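PDB 4MNR: peptidoglycan glycosyltransferase from Eggerthella lenta, which is a penicillin-binding protein, with a dimerisation-type N-terminal region followed by a domain of the beta-lactamase-like fold characteristic of that family. Local coordinates for residues L180-S185 and G300-D305; E262-N267 and M363-K368; E278-S283 and G316-V321. All coordinates share one frame; numbering follows the deposited sequence.

Interaction 1 (L180-S185 and G300-D305); sequences LYAPGS and GEPVGD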
ATOM      1  N   LEU A 180       2.856  -5.930  -7.797  1.00 13.31           N
ATOM      2  CA  LEU A 180       3.814  -6.243  -6.729  1.00  9.12           C
ATOM      3  C   LEU A 180       5.067  -5.389  -6.821  1.00  9.91           C
ATOM      4  O   LEU A 180       5.641  -5.227  -7.901  1.00 14.00           O
ATOM      5  CB  LEU A 180       4.238  -7.712  -6.765  1.00 10.99           C
ATOM      6  CG  LEU A 180       3.161  -8.724  -6.393  1.00 11.47           C
ATOM      7  CD1 LEU A 180       3.722 -10.142  -6.548  1.00 15.83           C
ATOM      8  CD2 LEU A 180       2.671  -8.480  -4.981  1.00 12.85           C
ATOM      9  N   TYR A 181       5.514  -4.899  -5.680  1.00  8.78           N
ATOM     10  CA  TYR A 181       6.740  -4.106  -5.588  1.00  9.80           C
ATOM     11  C   TYR A 181       7.661  -4.688  -4.522  1.00 11.67           C
ATOM     12  O   TYR A 181       7.199  -5.308  -3.569  1.00 10.79           O
ATOM     13  CB  TYR A 181       6.410  -2.683  -5.137  1.00  9.25           C
ATOM     14  CG  TYR A 181       5.725  -1.777  -6.147  1.00  8.23           C
ATOM     15  CD1 TYR A 181       6.476  -1.022  -7.037  1.00 13.90           C
ATOM     16  CD2 TYR A 181       4.344  -1.654  -6.182  1.00 11.31           C
ATOM     17  CE1 TYR A 181       5.872  -0.180  -7.949  1.00 17.60           C
ATOM     18  CE2 TYR A 181       3.730  -0.820  -7.100  1.00 13.23           C
ATOM     19  CZ  TYR A 181       4.499  -0.082  -7.972  1.00 16.15           C
ATOM     20  OH  TYR A 181       3.910   0.768  -8.889  1.00 17.32           O
ATOM     21  N   ALA A 182       8.967  -4.463  -4.657  1.00 11.99           N
ATOM     22  CA  ALA A 182       9.856  -4.664  -3.511  1.00  9.43           C
ATOM     23  C   ALA A 182       9.609  -3.512  -2.540  1.00 10.99           C
ATOM     24  O   ALA A 182       9.656  -2.342  -2.941  1.00 10.66           O
ATOM     25  CB  ALA A 182      11.292  -4.642  -3.960  1.00 12.51           C
ATOM     26  N   PRO A 183       9.356  -3.827  -1.260  1.00  8.84           N
ATOM     27  CA  PRO A 183       9.018  -2.745  -0.325  1.00  7.45           C
ATOM     28  C   PRO A 183      10.248  -2.036   0.219  1.00 11.94           C
ATOM     29  O   PRO A 183      10.123  -0.961   0.817  1.00 13.69           O
ATOM     30  CB  PRO A 183       8.289  -3.473   0.808  1.00 10.88           C
ATOM     31  CG  PRO A 183       8.905  -4.857   0.810  1.00 10.07           C
ATOM     32  CD  PRO A 183       9.168  -5.167  -0.663  1.00 10.94           C
ATOM     33  N   GLY A 184      11.418  -2.648   0.049  1.00 11.70           N
ATOM     34  CA  GLY A 184      12.618  -2.090   0.639  1.00 13.94           C
ATOM     35  C   GLY A 184      12.444  -1.869   2.132  1.00 11.28           C
ATOM     36  O   GLY A 184      11.726  -2.607   2.825  1.00  8.90           O
ATOM     37  N   SER A 185      13.086  -0.825   2.637  0.63 12.17           N
ATOM     38  CA  SER A 185      13.181  -0.629   4.072  0.63 12.17           C
ATOM     39  C   SER A 185      11.841  -0.354   4.786  0.63 12.67           C
ATOM     40  O   SER A 185      11.782  -0.363   6.011  0.63 12.73           O
ATOM     41  CB  SER A 185      14.244   0.438   4.381  0.63 12.61           C
ATOM     42  OG  SER A 185      14.146   1.515   3.462  0.63 14.69           O
ATOM     43  N   GLY A 300      13.909  -5.977   3.683  1.00 12.18           N
ATOM     44  CA  GLY A 300      12.912  -5.631   2.688  1.00 10.21           C
ATOM     45  C   GLY A 300      13.285  -5.819   1.224  1.00 12.97           C
ATOM     46  O   GLY A 300      12.529  -5.395   0.345  1.00 13.40           O
ATOM     47  N   GLU A 301      14.434  -6.440   0.938  1.00  8.35           N
ATOM     48  CA  GLU A 301      14.839  -6.636  -0.448  1.00 10.07           C
ATOM     49  C   GLU A 301      14.704  -8.096  -0.873  1.00 10.71           C
ATOM     50  O   GLU A 301      15.259  -8.989  -0.231  1.00 13.30           O
ATOM     51  CB  GLU A 301      16.282  -6.167  -0.666  1.00 12.88           C
ATOM     52  CG  GLU A 301      16.452  -4.645  -0.591  1.00 16.21           C
ATOM     53  CD  GLU A 301      15.828  -3.909  -1.773  1.00 22.83           C
ATOM     54  OE1 GLU A 301      15.366  -4.561  -2.738  1.00 23.56           O
ATOM     55  OE2 GLU A 301      15.807  -2.665  -1.734  1.00 24.88           O
ATOM     56  N   PRO A 302      13.952  -8.346  -1.953  1.00 10.90           N
ATOM     57  CA  PRO A 302      13.766  -9.703  -2.470  1.00 12.28           C
ATOM     58  C   PRO A 302      14.888 -10.127  -3.409  1.00 12.69           C
ATOM     59  O   PRO A 302      14.778  -9.941  -4.623  1.00 18.43           O
ATOM     60  CB  PRO A 302      12.444  -9.601  -3.229  1.00 12.18           C
ATOM     61  CG  PRO A 302      12.400  -8.159  -3.709  1.00 14.01           C
ATOM     62  CD  PRO A 302      13.083  -7.358  -2.620  1.00 14.07           C
ATOM     63  N   VAL A 303      15.954 -10.698  -2.856  1.00 11.91           N
ATOM     64  CA  VAL A 303      17.130 -11.016  -3.661  1.00 13.33           C
ATOM     65  C   VAL A 303      17.211 -12.482  -4.087  1.00 15.85           C
ATOM     66  O   VAL A 303      18.184 -12.879  -4.720  1.00 16.37           O
ATOM     67  CB  VAL A 303      18.437 -10.622  -2.928  1.00 15.29           C
ATOM     68  CG1 VAL A 303      18.401  -9.162  -2.503  1.00 15.61           C
ATOM     69  CG2 VAL A 303      18.664 -11.521  -1.716  1.00 15.96           C
ATOM     70  N   GLY A 304      16.195 -13.278  -3.742  1.00 12.33           N
ATOM     71  CA  GLY A 304      16.149 -14.676  -4.130  1.00 13.68           C
ATOM     72  C   GLY A 304      16.286 -14.851  -5.624  1.00 15.44           C
ATOM     73  O   GLY A 304      15.640 -14.154  -6.399  1.00 17.34           O
ATOM     74  N   ASP A 305      17.157 -15.770  -6.032  1.00 17.48           N
ATOM     75  CA  ASP A 305      17.438 -15.952  -7.455  1.00 18.38           C
ATOM     76  C   ASP A 305      16.374 -16.793  -8.157  1.00 18.55           C
ATOM     77  O   ASP A 305      16.403 -18.022  -8.105  1.00 23.56           O
ATOM     78  CB  ASP A 305      18.819 -16.575  -7.654  1.00 20.79           C
ATOM     79  CG  ASP A 305      19.145 -16.818  -9.117  1.00 25.78           C
ATOM     80  OD1 ASP A 305      18.500 -16.198  -9.996  1.00 23.55           O
ATOM     81  OD2 ASP A 305      20.055 -17.629  -9.382  1.00 27.62           O
TER
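Glu301 reaches Gly184 through two successive bends: CG stands beside the backbone N and anti to the carbonyl carbon (chi1 -70°), and a second turn at chi2 (-70°) swings the carboxylate back toward the other segment, although CB sets out away from it. OE2 ends 4.0 Å from Gly184 CA, a van der Waals approach; its stronger partner is the backbone N of Glu405 on strand 398-406. Between the two glycines the backbones come very close. Gly184 N donates to Gly300 O at 3.0 Å, but the N-H points well aside (121° at the hydrogen) and the bond is weak. In return, Gly300 CA directs a C-H at Gly184 O, with CA and O 3.3 Å apart. Gly300, at positive phi, is the C-prime residue of a Schellman motif that ends helix 291-298, and its bare alpha carbon allows this close approach. Ser185, the next residue after Gly184, begins a Ser-Thr-Phe-Lys sequence that fits the Ser-X-X-Lys motif of penicillin-binding proteins. In the conformer modelled here its OG bonds to Thr403 N, and its side chain touches Lys400 and Ser240, consistent with the family's active-site cleft. The contact therefore joins the loop leading into this motif to the loop that leaves helix 291-298. Two prolines fill in beside the glycines. Pro183 lays CD against Gly300 O at 3.5 Å, next to the weak bond, while the methyl of Ala182 points across to the Pro302 ring and meets CD at 3.5 Å and CG at 3.7 Å.

Interaction 2 (E262-N267 and M363-K368); sequences ESFGFN and MQAVSK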
ATOM      1  N   GLU A 262       3.982 -13.601   7.412  1.00 13.03           N
ATOM      2  CA  GLU A 262       2.684 -14.202   7.142  1.00 15.39           C
ATOM      3  C   GLU A 262       1.606 -13.652   8.084  1.00 15.89           C
ATOM      4  O   GLU A 262       0.433 -13.537   7.704  1.00 16.58           O
ATOM      5  CB  GLU A 262       2.769 -15.732   7.154  1.00 16.52           C
ATOM      6  CG  GLU A 262       3.483 -16.255   5.897  1.00 17.88           C
ATOM      7  CD  GLU A 262       3.652 -17.756   5.850  1.00 27.41           C
ATOM      8  OE1 GLU A 262       3.403 -18.419   6.882  1.00 32.13           O
ATOM      9  OE2 GLU A 262       4.043 -18.266   4.769  1.00 24.68           O
ATOM     10  N   SER A 263       2.006 -13.295   9.300  0.50 13.07           N
ATOM     11  CA  SER A 263       1.067 -12.706  10.257  0.50 14.13           C
ATOM     12  C   SER A 263       0.520 -11.359   9.783  0.50 13.09           C
ATOM     13  O   SER A 263      -0.560 -10.939  10.210  0.50 14.00           O
ATOM     14  CB  SER A 263       1.715 -12.556  11.639  0.50 17.90           C
ATOM     15  OG  SER A 263       2.091 -13.817  12.171  0.50 20.48           O
ATOM     16  N   PHE A 264       1.265 -10.687   8.906  1.00 11.09           N
ATOM     17  CA  PHE A 264       0.858  -9.400   8.360  1.00 11.60           C
ATOM     18  C   PHE A 264       0.202  -9.559   7.002  1.00 12.03           C
ATOM     19  O   PHE A 264      -0.159  -8.571   6.370  1.00 15.32           O
ATOM     20  CB  PHE A 264       2.062  -8.466   8.195  1.00 12.47           C
ATOM     21  CG  PHE A 264       2.477  -7.768   9.459  1.00 11.80           C
ATOM     22  CD1 PHE A 264       2.035  -6.476   9.723  1.00 12.15           C
ATOM     23  CD2 PHE A 264       3.343  -8.372  10.349  1.00 12.60           C
ATOM     24  CE1 PHE A 264       2.433  -5.808  10.865  1.00 10.40           C
ATOM     25  CE2 PHE A 264       3.747  -7.712  11.499  1.00 13.18           C
ATOM     26  CZ  PHE A 264       3.286  -6.433  11.767  1.00 11.61           C
ATOM     27  N   GLY A 265       0.061 -10.789   6.536  1.00 13.19           N
ATOM     28  CA  GLY A 265      -0.695 -11.003   5.317  1.00 14.70           C
ATOM     29  C   GLY A 265       0.078 -11.506   4.117  1.00 13.42           C
ATOM     30  O   GLY A 265      -0.517 -11.787   3.075  1.00 13.00           O
ATOM     31  N   PHE A 266       1.395 -11.631   4.241  1.00 11.49           N
ATOM     32  CA  PHE A 266       2.163 -12.217   3.148  1.00  9.24           C
ATOM     33  C   PHE A 266       1.768 -13.683   2.938  1.00 12.73           C
ATOM     34  O   PHE A 266       1.473 -14.410   3.893  1.00 13.84           O
ATOM     35  CB  PHE A 266       3.674 -12.043   3.388  1.00 10.36           C
ATOM     36  CG  PHE A 266       4.152 -10.632   3.171  1.00 10.32           C
ATOM     37  CD1 PHE A 266       3.928  -9.658   4.128  1.00 10.59           C
ATOM     38  CD2 PHE A 266       4.797 -10.275   1.994  1.00 12.73           C
ATOM     39  CE1 PHE A 266       4.345  -8.351   3.936  1.00 12.69           C
ATOM     40  CE2 PHE A 266       5.229  -8.970   1.785  1.00 13.78           C
ATOM     41  CZ  PHE A 266       5.001  -7.997   2.751  1.00 10.87           C
ATOM     42  N   ASN A 267       1.746 -14.105   1.673  1.00 11.83           N
ATOM     43  CA  ASN A 267       1.358 -15.465   1.283  1.00 13.50           C
ATOM     44  C   ASN A 267      -0.081 -15.820   1.620  1.00 14.92           C
ATOM     45  O   ASN A 267      -0.420 -17.002   1.736  1.00 17.70           O
ATOM     46  CB  ASN A 267       2.301 -16.525   1.857  1.00 15.05           C
ATOM     47  CG  ASN A 267       3.711 -16.404   1.320  1.00 16.78           C
ATOM     48  OD1 ASN A 267       3.931 -15.896   0.219  1.00 17.00           O
ATOM     49  ND2 ASN A 267       4.670 -16.896   2.084  1.00 17.39           N
HETATM   50  N   MSE A 363      -7.064 -10.094  10.291  1.00 13.42           N
HETATM   51  CA  MSE A 363      -6.126 -10.871  11.100  1.00 13.19           C
HETATM   52  C   MSE A 363      -5.470 -10.047  12.209  1.00 15.07           C
HETATM   53  O   MSE A 363      -5.389  -8.823  12.127  1.00 14.37           O
HETATM   54  CB  MSE A 363      -5.065 -11.547  10.209  1.00 13.39           C
HETATM   55  CG  MSE A 363      -4.206 -10.584   9.445  1.00 12.62           C
HETATM   56 SE   MSE A 363      -3.009 -11.537   8.225  0.55 21.91          SE
HETATM   57  CE  MSE A 363      -4.272 -11.977   6.821  1.00 22.87           C
ATOM     58  N   GLN A 364      -5.024 -10.730  13.255  1.00 15.45           N
ATOM     59  CA  GLN A 364      -4.226 -10.093  14.302  1.00 13.93           C
ATOM     60  C   GLN A 364      -2.750 -10.291  13.971  1.00 11.83           C
ATOM     61  O   GLN A 364      -2.238 -11.405  14.101  1.00 17.40           O
ATOM     62  CB  GLN A 364      -4.527 -10.735  15.661  1.00 17.65           C
ATOM     63  CG  GLN A 364      -3.758 -10.105  16.816  1.00 19.10           C
ATOM     64  CD  GLN A 364      -4.585  -9.093  17.594  1.00 20.27           C
ATOM     65  OE1 GLN A 364      -5.795  -9.264  17.758  1.00 21.05           O
ATOM     66  NE2 GLN A 364      -3.936  -8.033  18.079  1.00 18.93           N
ATOM     67  N   ALA A 365      -2.063  -9.234  13.535  1.00 11.83           N
ATOM     68  CA  ALA A 365      -0.651  -9.362  13.162  1.00 13.85           C
ATOM     69  C   ALA A 365       0.263  -9.525  14.372  1.00 13.24           C
ATOM     70  O   ALA A 365       1.073 -10.447  14.423  1.00 16.64           O
ATOM     71  CB  ALA A 365      -0.189  -8.174  12.299  1.00 12.81           C
ATOM     72  N   VAL A 366       0.133  -8.616  15.333  1.00 11.21           N
ATOM     73  CA  VAL A 366       0.929  -8.644  16.561  1.00 10.82           C
ATOM     74  C   VAL A 366       0.039  -8.200  17.720  1.00 11.87           C
ATOM     75  O   VAL A 366      -1.090  -7.766  17.500  1.00 12.45           O
ATOM     76  CB  VAL A 366       2.152  -7.689  16.498  1.00 13.55           C
ATOM     77  CG1 VAL A 366       3.205  -8.189  15.501  1.00 13.99           C
ATOM     78  CG2 VAL A 366       1.712  -6.269  16.166  1.00 12.41           C
ATOM     79  N   SER A 367       0.541  -8.313  18.944  1.00 13.30           N
ATOM     80  CA  SER A 367      -0.225  -7.874  20.116  1.00 13.73           C
ATOM     81  C   SER A 367      -0.350  -6.355  20.181  1.00 11.48           C
ATOM     82  O   SER A 367       0.424  -5.622  19.561  1.00 11.34           O
ATOM     83  CB  SER A 367       0.427  -8.362  21.409  1.00 15.26           C
ATOM     84  OG  SER A 367       1.629  -7.653  21.652  1.00 17.35           O
ATOM     85  N   LYS A 368      -1.335  -5.890  20.947  1.00 12.55           N
ATOM     86  CA  LYS A 368      -1.499  -4.464  21.167  1.00 12.37           C
ATOM     87  C   LYS A 368      -0.231  -3.847  21.767  1.00 11.02           C
ATOM     88  O   LYS A 368       0.198  -2.764  21.352  1.00 12.47           O
ATOM     89  CB  LYS A 368      -2.710  -4.177  22.063  1.00 13.65           C
ATOM     90  CG  LYS A 368      -2.893  -2.700  22.351  1.00 16.05           C
ATOM     91  CD  LYS A 368      -4.174  -2.433  23.158  1.00 21.58           C
ATOM     92  CE  LYS A 368      -4.435  -0.937  23.305  1.00 30.30           C
ATOM     93  NZ  LYS A 368      -3.264  -0.205  23.861  1.00 35.39           N
TER
HETATM   94  O   HOH W   1      -1.968 -13.118  11.683  1.00 28.13           O
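Met363, a selenomethionine next to last in strand 361-364, extends over the Schellman motif that closes helix 242-263, where Gly265 takes up positive phi and its N bonds back to Glu262 O. CB already points toward this helix end. The first torsion (chi1 62°) sets CG between the backbone N and the carbonyl carbon, and CG lies 3.7 Å from Ser263 O. Next along the chain, SE comes to 3.2 Å from Ser263 O, which sits almost in line with the CE-SE bond on its far side (CE-SE...O about 171°), a geometry consistent with a chalcogen contact. SE also borders Gly265 N at 3.6 Å, and the terminal CE settles near Gly265 CA. Two residues on, Ala365 turns its methyl onto the Phe264 ring in a CH-pi contact: CB is 3.7 Å from the ring centroid and only 6° off the normal. Val366 CG1 approaches the same ring at a slant near CE2 and CZ, and helices 188-197 and 321-332 supply further neighbours of the phenyl group, among them Ala193 and Ala330. A water donates to two backbone carbonyls, Ser263 O and Gln364 O, each 3.0 Å from the water oxygen.

Interaction 3 (E278-S283 and G316-V321); sequences ESLMPS and GPQATV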
ATOM      1  N   GLU A 278      -1.403 -11.819  -4.667  1.00 15.32           N
ATOM      2  CA  GLU A 278      -0.910 -12.221  -3.359  1.00 14.09           C
ATOM      3  C   GLU A 278       0.476 -11.610  -3.129  1.00 10.49           C
ATOM      4  O   GLU A 278       1.336 -11.688  -4.014  1.00 13.84           O
ATOM      5  CB  GLU A 278      -0.804 -13.746  -3.365  1.00 16.24           C
ATOM      6  CG  GLU A 278      -0.557 -14.395  -2.039  1.00 21.87           C
ATOM      7  CD  GLU A 278      -0.488 -15.912  -2.171  1.00 31.96           C
ATOM      8  OE1 GLU A 278      -0.770 -16.433  -3.270  1.00 34.53           O
ATOM      9  OE2 GLU A 278      -0.137 -16.584  -1.186  1.00 31.51           O
ATOM     10  N   SER A 279       0.696 -11.007  -1.959  1.00 11.47           N
ATOM     11  CA  SER A 279       2.043 -10.557  -1.592  1.00 10.23           C
ATOM     12  C   SER A 279       2.846 -11.786  -1.192  1.00 11.88           C
ATOM     13  O   SER A 279       2.289 -12.751  -0.667  1.00 15.26           O
ATOM     14  CB  SER A 279       1.989  -9.528  -0.457  1.00 11.45           C
ATOM     15  OG  SER A 279       1.369  -8.332  -0.899  1.00 11.82           O
ATOM     16  N   LEU A 280       4.148 -11.771  -1.472  1.00 11.19           N
ATOM     17  CA  LEU A 280       4.933 -13.004  -1.444  1.00 11.10           C
ATOM     18  C   LEU A 280       6.130 -12.962  -0.505  1.00 11.07           C
ATOM     19  O   LEU A 280       6.794 -11.933  -0.368  1.00 11.35           O
ATOM     20  CB  LEU A 280       5.437 -13.331  -2.854  1.00 13.25           C
ATOM     21  CG  LEU A 280       4.360 -13.419  -3.933  1.00 13.39           C
ATOM     22  CD1 LEU A 280       4.979 -13.596  -5.310  1.00 17.76           C
ATOM     23  CD2 LEU A 280       3.460 -14.567  -3.597  1.00 13.94           C
HETATM   24  N   MSE A 281       6.384 -14.103   0.138  1.00 11.88           N
HETATM   25  CA  MSE A 281       7.596 -14.336   0.932  1.00 15.04           C
HETATM   26  C   MSE A 281       8.163 -15.691   0.552  1.00 15.94           C
HETATM   27  O   MSE A 281       7.417 -16.617   0.244  1.00 15.66           O
HETATM   28  CB  MSE A 281       7.288 -14.348   2.435  1.00 18.94           C
HETATM   29  CG  MSE A 281       7.312 -13.003   3.096  1.00 23.72           C
HETATM   30 SE   MSE A 281       9.060 -12.136   3.174  0.55 17.54          SE
HETATM   31  CE  MSE A 281       9.976 -13.051   4.622  1.00 22.00           C
ATOM     32  N   PRO A 282       9.492 -15.829   0.589  1.00 16.12           N
ATOM     33  CA  PRO A 282      10.047 -17.158   0.317  1.00 19.00           C
ATOM     34  C   PRO A 282       9.656 -18.139   1.413  1.00 18.42           C
ATOM     35  O   PRO A 282       9.255 -17.718   2.503  1.00 16.86           O
ATOM     36  CB  PRO A 282      11.562 -16.927   0.372  1.00 20.03           C
ATOM     37  CG  PRO A 282      11.746 -15.473   0.164  1.00 17.42           C
ATOM     38  CD  PRO A 282      10.532 -14.805   0.753  1.00 17.10           C
ATOM     39  N   SER A 283       9.786 -19.430   1.132  1.00 18.99           N
ATOM     40  CA  SER A 283       9.557 -20.440   2.151  1.00 20.55           C
ATOM     41  C   SER A 283      10.679 -20.359   3.177  1.00 19.34           C
ATOM     42  O   SER A 283      11.783 -19.904   2.868  1.00 17.64           O
ATOM     43  CB  SER A 283       9.520 -21.838   1.523  1.00 22.55           C
ATOM     44  OG  SER A 283      10.795 -22.223   1.035  1.00 22.56           O
ATOM     45  N   GLY A 316      11.182 -12.780  -2.060  1.00 13.59           N
ATOM     46  CA  GLY A 316      10.356 -11.865  -1.302  1.00 10.04           C
ATOM     47  C   GLY A 316      11.198 -11.129  -0.298  1.00 10.36           C
ATOM     48  O   GLY A 316      12.355 -11.491  -0.090  1.00 12.92           O
ATOM     49  N   PRO A 317      10.616 -10.125   0.355  1.00 11.58           N
ATOM     50  CA  PRO A 317       9.198  -9.761   0.196  1.00  8.55           C
ATOM     51  C   PRO A 317       8.859  -9.017  -1.095  1.00 11.56           C
ATOM     52  O   PRO A 317       9.655  -8.215  -1.591  1.00 11.03           O
ATOM     53  CB  PRO A 317       8.954  -8.830   1.377  1.00  8.05           C
ATOM     54  CG  PRO A 317      10.314  -8.213   1.650  1.00  8.48           C
ATOM     55  CD  PRO A 317      11.286  -9.317   1.393  1.00  8.58           C
ATOM     56  N   GLN A 318       7.681  -9.312  -1.636  1.00 10.55           N
ATOM     57  CA  GLN A 318       7.108  -8.514  -2.716  1.00  8.65           C
ATOM     58  C   GLN A 318       5.701  -8.191  -2.257  1.00  8.39           C
ATOM     59  O   GLN A 318       4.962  -9.080  -1.833  1.00 11.28           O
ATOM     60  CB  GLN A 318       7.028  -9.308  -4.009  1.00 14.08           C
ATOM     61  CG  GLN A 318       8.358  -9.859  -4.469  1.00 15.14           C
ATOM     62  CD  GLN A 318       8.233 -10.611  -5.773  1.00 19.05           C
ATOM     63  OE1 GLN A 318       8.531 -11.804  -5.852  1.00 23.11           O
ATOM     64  NE2 GLN A 318       7.786  -9.918  -6.808  1.00 16.67           N
ATOM     65  N   ALA A 319       5.318  -6.928  -2.355  1.00  8.86           N
ATOM     66  CA  ALA A 319       4.049  -6.533  -1.775  1.00  9.22           C
ATOM     67  C   ALA A 319       3.311  -5.572  -2.678  1.00  7.99           C
ATOM     68  O   ALA A 319       3.930  -4.816  -3.431  1.00  9.89           O
ATOM     69  CB  ALA A 319       4.279  -5.873  -0.422  1.00 10.73           C
ATOM     70  N   THR A 320       1.988  -5.567  -2.557  1.00  8.05           N
ATOM     71  CA  THR A 320       1.216  -4.487  -3.167  1.00 10.44           C
ATOM     72  C   THR A 320       1.250  -3.255  -2.281  1.00 11.30           C
ATOM     73  O   THR A 320       1.573  -3.344  -1.105  1.00  8.75           O
ATOM     74  CB  THR A 320      -0.243  -4.905  -3.373  1.00 10.88           C
ATOM     75  OG1 THR A 320      -0.823  -5.284  -2.121  1.00 11.05           O
ATOM     76  CG2 THR A 320      -0.326  -6.062  -4.328  1.00 12.32           C
ATOM     77  N   VAL A 321       0.895  -2.096  -2.831  1.00 10.21           N
ATOM     78  CA  VAL A 321       0.830  -0.890  -2.012  1.00  9.27           C
ATOM     79  C   VAL A 321      -0.281  -1.051  -0.968  1.00 10.60           C
ATOM     80  O   VAL A 321      -0.150  -0.623   0.183  1.00 10.11           O
ATOM     81  CB  VAL A 321       0.624   0.359  -2.885  1.00 10.24           C
ATOM     82  CG1 VAL A 321       0.568   1.623  -2.017  1.00 12.93           C
ATOM     83  CG2 VAL A 321       1.757   0.444  -3.904  1.00 11.41           C
TER
HETATM   84  O   HOH W   2      -1.190  -8.208  -1.802  1.00 21.42           O
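Leu280 and Gln318 project from the same face of two chains that run in opposite directions, their side chains slanting across one another. Beneath them the residues form a hydrogen-bonded antiparallel pair, a single beta bridge: Leu280 N gives to Gln318 O at 2.8 Å, and Gln318 N gives to Leu280 O at 3.0 Å. On the other face Met281, a selenomethionine, and Pro317 lie side by side and point the same way, with SE 3.8 Å from Pro317 CB. Bends at chi2 and chi3 curl the Met281 chain round to make this contact. The peptide between Gly316 and Pro317 is cis, and Gly316 packs against Pro282, whose CD comes 3.5 Å from Gly316 N. Ser279, also on the Met281 face, carries OG beside its own backbone N (chi1 -67°), where it accepts Thr320 N at 3.3 Å. A water adds a second link, 2.7 Å from Ser279 OG and 3.0 Å from Thr320 OG1. Thr320 OG1 at the same time caps helix 321-332 through Glu323 N, and Ser283 likewise caps helix 284-289 through Asp286 N. The bridge thus ties together the lead-ins to two helices, with Met281 resting on Leu257 and Ala261 of helix 242-263 and Pro317 on Ala297 of helix 291-298.

Interaction 3 lies between the other two: its centre is 8 Å from that of interaction 1 and 13 Å from that of interaction 2, whereas the centres of interactions 1 and 2 are 19 Å apart and the two do not touch. Backbone contacts join the neighbours, Tyr181 N meeting Ala319 O on one side and Asn267 N meeting Ser279 O on the other. Along the chain the order is 180-185, 262-267, 278-283, 300-305, 316-321 and 363-368, so both segments of interaction 3 fall between those of interaction 2, and interaction 1 interlaces with each. All belong to the transpeptidase-family region, where they connect loops around helices 242-263, 291-298 and 321-332 from the Ser-X-X-Lys side to strand 361-364.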